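Local atomic coordinates of monoacylglycerol lipase (Palaeococcus ferrophilus, PDB entry 6QE2), a protein that hydrolyses monoacylglycerols to glycerol and free fatty acids, probably through a serine nucleophile as in other alpha/beta-hydrolases. Residues G30-G42 against F245-S257. Residues are numbered along the deposited sequence; the frame is centred on the assembly and turned at random. Where two conformers were deposited one is given.
Sequences GKLIELLNGAGFG and FHRAIVEWLVSHS
His246 lays its imidazole against residues 31-35 of helix 30-38, and the pairing of two helices that run in the same general direction, inclined at 35° (signed crossing angle -35°) with axes 10.2 Å apart, can be followed from there. Three side chains meet this histidine. The CG methylene of Lys31 sits over one face of the ring, 4.2 Å from the centroid in a CH-pi contact, while the bend at chi2 carries the rest of the lysine away. Leu32 brings CB to the ring edge, 3.7 Å from His246 CD2, and Leu35 CD1 presses on His246 CB. Both nitrogens of the imidazole are engaged, which would fix its rotation: ND1 bonds to the carbonyl of Gly242 one turn back, and His246 NE2 is 2.9 Å from a water in the ring plane; that water accepts a hydrogen bond from Leu32 N.

The middle of the interface is apolar. Val250 divides its two methyls, CG2 against Leu35 and Leu36, CG1 3.7 Å from Ala39 CB. The Leu36 side chain runs past Val250 in the opposite sense and ends with CD2 3.6 Å from Leu253 CD1. Beyond the Schellman turn at Gly40, Phe41 closes the far end. With CG opposite its own carbonyl carbon (chi1 -67°), its ring reaches Leu253 and Val254; CZ meets Leu253 CB, and Leu253 O lies at the ring edge, near its plane. Ser257 OG donates a hydrogen bond to Leu253 O (2.8 Å) and lies 3.1 Å from Phe41 CZ.

Leu32 and Ile249 both rest on Phe84, and Leu253 on Phe82, so the two helices share strand 82-86 as a floor. The helix following strand 15-19 and the C-terminal helix thus lie side by side on one face of the mostly parallel sheet, as in the alpha/beta-hydrolase fold.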
loop_
_atom_site.group_PDB
_atom_site.type_symbol
_atom_site.label_atom_id
_atom_site.label_comp_id
_atom_site.label_asym_id
_atom_site.label_seq_id
_atom_site.Cartn_x
_atom_site.Cartn_y
_atom_site.Cartn_z
ATOM N N GLY A 30 7.291 11.955 -2.001
ATOM C CA GLY A 30 7.291 13.367 -2.360
ATOM C C GLY A 30 7.082 13.608 -3.843
ATOM O O GLY A 30 6.411 14.566 -4.238
ATOM N N LYS A 31 7.682 12.766 -4.688
ATOM C CA LYS A 31 7.547 12.947 -6.130
ATOM C C LYS A 31 6.104 12.757 -6.581
ATOM O O LYS A 31 5.560 13.581 -7.327
ATOM C CB LYS A 31 8.480 11.983 -6.866
ATOM C CG LYS A 31 8.460 12.114 -8.385
ATOM C CD LYS A 31 9.045 13.449 -8.823
ATOM C CE LYS A 31 9.274 13.490 -10.327
ATOM N NZ LYS A 31 10.061 14.692 -10.721
ATOM N N LEU A 32 5.455 11.679 -6.126
ATOM C CA LEU A 32 4.074 11.429 -6.533
ATOM C C LEU A 32 3.133 12.496 -5.989
ATOM O O LEU A 32 2.202 12.921 -6.684
ATOM C CB LEU A 32 3.627 10.037 -6.075
ATOM C CG LEU A 32 2.158 9.680 -6.323
ATOM C CD1 LEU A 32 1.819 9.641 -7.814
ATOM C CD2 LEU A 32 1.831 8.338 -5.669
ATOM N N ILE A 33 3.344 12.922 -4.742
ATOM C CA ILE A 33 2.506 13.967 -4.158
ATOM C C ILE A 33 2.613 15.242 -4.982
ATOM O O ILE A 33 1.605 15.889 -5.291
ATOM C CB ILE A 33 2.899 14.215 -2.690
ATOM C CG1 ILE A 33 2.538 13.006 -1.827
ATOM C CG2 ILE A 33 2.223 15.477 -2.155
ATOM C CD1 ILE A 33 3.203 13.026 -0.465
ATOM N N GLU A 34 3.839 15.611 -5.358
ATOM C CA GLU A 34 4.049 16.822 -6.145
ATOM C C GLU A 34 3.344 16.728 -7.494
ATOM O O GLU A 34 2.696 17.687 -7.933
ATOM C CB GLU A 34 5.550 17.050 -6.336
ATOM C CG GLU A 34 5.931 18.285 -7.142
ATOM C CD GLU A 34 7.431 18.540 -7.137
ATOM O OE1 GLU A 34 8.164 17.869 -7.898
ATOM O OE2 GLU A 34 7.883 19.403 -6.354
ATOM N N LEU A 35 3.453 15.577 -8.160
ATOM C CA LEU A 35 2.789 15.402 -9.448
ATOM C C LEU A 35 1.271 15.451 -9.304
ATOM O O LEU A 35 0.584 16.082 -10.114
ATOM C CB LEU A 35 3.235 14.091 -10.098
ATOM C CG LEU A 35 4.693 14.031 -10.570
ATOM C CD1 LEU A 35 5.088 12.612 -10.991
ATOM C CD2 LEU A 35 4.974 15.022 -11.690
ATOM N N LEU A 36 0.727 14.796 -8.276
ATOM C CA LEU A 36 -0.720 14.822 -8.076
ATOM C C LEU A 36 -1.218 16.228 -7.768
ATOM O O LEU A 36 -2.281 16.632 -8.251
ATOM C CB LEU A 36 -1.120 13.870 -6.952
ATOM C CG LEU A 36 -0.972 12.387 -7.267
ATOM C CD1 LEU A 36 -1.219 11.551 -6.013
ATOM C CD2 LEU A 36 -1.936 12.001 -8.367
ATOM N N ASN A 37 -0.487 16.971 -6.932
ATOM C CA ASN A 37 -0.863 18.358 -6.664
ATOM C C ASN A 37 -0.815 19.178 -7.944
ATOM O O ASN A 37 -1.697 20.008 -8.194
ATOM C CB ASN A 37 0.057 18.986 -5.617
ATOM C CG ASN A 37 -0.152 18.428 -4.221
ATOM O OD1 ASN A 37 0.714 18.569 -3.363
ATOM N ND2 ASN A 37 -1.299 17.800 -3.988
ATOM N N GLY A 38 0.227 18.972 -8.753
ATOM C CA GLY A 38 0.343 19.676 -10.021
ATOM C C GLY A 38 -0.792 19.391 -10.981
ATOM O O GLY A 38 -1.098 20.215 -11.847
ATOM N N ALA A 39 -1.411 18.221 -10.868
ATOM C CA ALA A 39 -2.542 17.850 -11.708
ATOM C C ALA A 39 -3.886 18.280 -11.133
ATOM O O ALA A 39 -4.913 18.073 -11.787
ATOM C CB ALA A 39 -2.549 16.339 -11.950
ATOM N N GLY A 40 -3.913 18.853 -9.931
ATOM C CA GLY A 40 -5.134 19.363 -9.342
ATOM C C GLY A 40 -5.729 18.552 -8.208
ATOM O O GLY A 40 -6.859 18.844 -7.792
ATOM N N PHE A 41 -5.006 17.572 -7.672
ATOM C CA PHE A 41 -5.493 16.791 -6.545
ATOM C C PHE A 41 -4.902 17.307 -5.242
ATOM O O PHE A 41 -3.754 17.758 -5.188
ATOM C CB PHE A 41 -5.127 15.311 -6.691
ATOM C CG PHE A 41 -5.821 14.626 -7.818
ATOM C CD1 PHE A 41 -5.204 14.506 -9.050
ATOM C CD2 PHE A 41 -7.092 14.105 -7.654
ATOM C CE1 PHE A 41 -5.840 13.882 -10.092
ATOM C CE2 PHE A 41 -7.729 13.469 -8.703
ATOM C CZ PHE A 41 -7.104 13.365 -9.918
ATOM N N GLY A 42 -5.699 17.230 -4.185
ATOM C CA GLY A 42 -5.162 17.286 -2.850
ATOM C C GLY A 42 -4.738 15.881 -2.462
ATOM O O GLY A 42 -5.312 14.906 -2.928
ATOM N N PHE A 245 5.577 4.968 -14.539
ATOM C CA PHE A 245 4.752 4.490 -13.442
ATOM C C PHE A 245 4.006 5.660 -12.817
ATOM O O PHE A 245 2.810 5.574 -12.559
ATOM C CB PHE A 245 5.661 3.808 -12.415
ATOM C CG PHE A 245 4.985 3.447 -11.126
ATOM C CD1 PHE A 245 4.148 2.349 -11.049
ATOM C CD2 PHE A 245 5.227 4.180 -9.979
ATOM C CE1 PHE A 245 3.542 2.006 -9.857
ATOM C CE2 PHE A 245 4.625 3.843 -8.783
ATOM C CZ PHE A 245 3.781 2.754 -8.724
ATOM N N HIS A 246 4.710 6.764 -12.601
ATOM C CA HIS A 246 4.091 7.952 -12.032
ATOM C C HIS A 246 3.039 8.530 -12.973
ATOM O O HIS A 246 1.966 8.945 -12.544
ATOM C CB HIS A 246 5.143 9.008 -11.700
ATOM C CG HIS A 246 5.857 8.763 -10.408
ATOM N ND1 HIS A 246 7.078 8.131 -10.338
ATOM C CD2 HIS A 246 5.518 9.067 -9.133
ATOM C CE1 HIS A 246 7.461 8.056 -9.077
ATOM N NE2 HIS A 246 6.532 8.616 -8.325
ATOM N N ARG A 247 3.360 8.546 -14.261
ATOM C CA ARG A 247 2.458 9.078 -15.275
ATOM C C ARG A 247 1.154 8.294 -15.389
ATOM O O ARG A 247 0.088 8.880 -15.544
ATOM C CB ARG A 247 3.157 9.160 -16.634
ATOM C CG ARG A 247 2.260 9.647 -17.759
ATOM C CD ARG A 247 3.066 10.198 -18.926
ATOM N NE ARG A 247 4.164 9.318 -19.309
ATOM C CZ ARG A 247 5.440 9.539 -19.008
ATOM N NH1 ARG A 247 5.787 10.620 -18.323
ATOM N NH2 ARG A 247 6.372 8.680 -19.398
ATOM N N ALA A 248 1.241 6.971 -15.312
ATOM C CA ALA A 248 0.055 6.131 -15.410
ATOM C C ALA A 248 -0.891 6.381 -14.258
ATOM O O ALA A 248 -2.083 6.402 -14.426
ATOM C CB ALA A 248 0.434 4.666 -15.444
ATOM N N ILE A 249 -0.337 6.540 -13.073
ATOM C CA ILE A 249 -1.151 6.788 -11.910
ATOM C C ILE A 249 -1.892 8.108 -12.064
ATOM O O ILE A 249 -3.091 8.168 -11.921
ATOM C CB ILE A 249 -0.289 6.805 -10.645
ATOM C CG1 ILE A 249 0.162 5.388 -10.319
ATOM C CG2 ILE A 249 -1.050 7.389 -9.478
ATOM C CD1 ILE A 249 1.436 5.328 -9.525
ATOM N N VAL A 250 -1.163 9.166 -12.381
ATOM C CA VAL A 250 -1.782 10.470 -12.536
ATOM C C VAL A 250 -2.827 10.468 -13.639
ATOM O O VAL A 250 -3.923 10.945 -13.453
ATOM C CB VAL A 250 -0.753 11.577 -12.791
ATOM C CG1 VAL A 250 -1.452 12.906 -12.978
ATOM C CG2 VAL A 250 0.219 11.664 -11.634
ATOM N N GLU A 251 -2.478 9.922 -14.789
ATOM C CA GLU A 251 -3.427 9.880 -15.898
ATOM C C GLU A 251 -4.696 9.128 -15.521
ATOM O O GLU A 251 -5.802 9.561 -15.860
ATOM C CB GLU A 251 -2.779 9.252 -17.135
ATOM C CG GLU A 251 -1.765 10.154 -17.817
ATOM C CD GLU A 251 -1.226 9.579 -19.114
ATOM O OE1 GLU A 251 -1.652 8.470 -19.507
ATOM O OE2 GLU A 251 -0.373 10.239 -19.743
ATOM N N TRP A 252 -4.562 7.994 -14.822
ATOM C CA TRP A 252 -5.744 7.239 -14.417
ATOM C C TRP A 252 -6.612 8.053 -13.465
ATOM O O TRP A 252 -7.842 8.089 -13.603
ATOM C CB TRP A 252 -5.315 5.920 -13.767
ATOM C CG TRP A 252 -6.424 4.940 -13.492
ATOM C CD1 TRP A 252 -6.827 3.918 -14.298
ATOM C CD2 TRP A 252 -7.235 4.861 -12.310
ATOM N NE1 TRP A 252 -7.851 3.219 -13.710
ATOM C CE2 TRP A 252 -8.122 3.776 -12.487
ATOM C CE3 TRP A 252 -7.309 5.609 -11.128
ATOM C CZ2 TRP A 252 -9.065 3.414 -11.526
ATOM C CZ3 TRP A 252 -8.244 5.248 -10.172
ATOM C CH2 TRP A 252 -9.111 4.162 -10.376
ATOM N N LEU A 253 -5.988 8.729 -12.498
ATOM C CA LEU A 253 -6.756 9.530 -11.553
ATOM C C LEU A 253 -7.429 10.708 -12.249
ATOM O O LEU A 253 -8.597 11.007 -11.982
ATOM C CB LEU A 253 -5.847 10.004 -10.422
ATOM C CG LEU A 253 -5.468 8.854 -9.480
ATOM C CD1 LEU A 253 -4.316 9.263 -8.587
ATOM C CD2 LEU A 253 -6.677 8.429 -8.647
ATOM N N VAL A 254 -6.709 11.372 -13.156
ATOM C CA VAL A 254 -7.288 12.480 -13.915
ATOM C C VAL A 254 -8.488 11.997 -14.725
ATOM O O VAL A 254 -9.556 12.623 -14.724
ATOM C CB VAL A 254 -6.221 13.128 -14.814
ATOM C CG1 VAL A 254 -6.872 14.037 -15.848
ATOM C CG2 VAL A 254 -5.228 13.923 -13.977
ATOM N N SER A 255 -8.339 10.863 -15.415
ATOM C CA SER A 255 -9.431 10.371 -16.245
ATOM C C SER A 255 -10.637 9.930 -15.426
ATOM O O SER A 255 -11.748 9.892 -15.962
ATOM C CB SER A 255 -8.949 9.222 -17.139
ATOM O OG SER A 255 -8.777 8.022 -16.405
ATOM N N HIS A 256 -10.459 9.595 -14.130
ATOM C CA HIS A 256 -11.576 9.176 -13.295
ATOM C C HIS A 256 -12.104 10.289 -12.415
ATOM O O HIS A 256 -13.047 10.070 -11.638
ATOM C CB HIS A 256 -11.177 7.977 -12.423
ATOM C CG HIS A 256 -11.095 6.706 -13.205
ATOM N ND1 HIS A 256 -10.000 6.370 -13.969
ATOM C CD2 HIS A 256 -12.017 5.742 -13.419
ATOM C CE1 HIS A 256 -10.235 5.224 -14.581
ATOM N NE2 HIS A 256 -11.456 4.829 -14.266
ATOM N N SER A 257 -11.530 11.475 -12.515
ATOM C CA SER A 257 -11.988 12.616 -11.721
ATOM C C SER A 257 -13.374 13.037 -12.184
ATOM O O SER A 257 -13.491 13.514 -13.314
ATOM C CB SER A 257 -11.051 13.787 -11.895
ATOM O OG SER A 257 -9.767 13.501 -11.454
HETATM O O HOH W 1 6.875 9.112 -5.461
#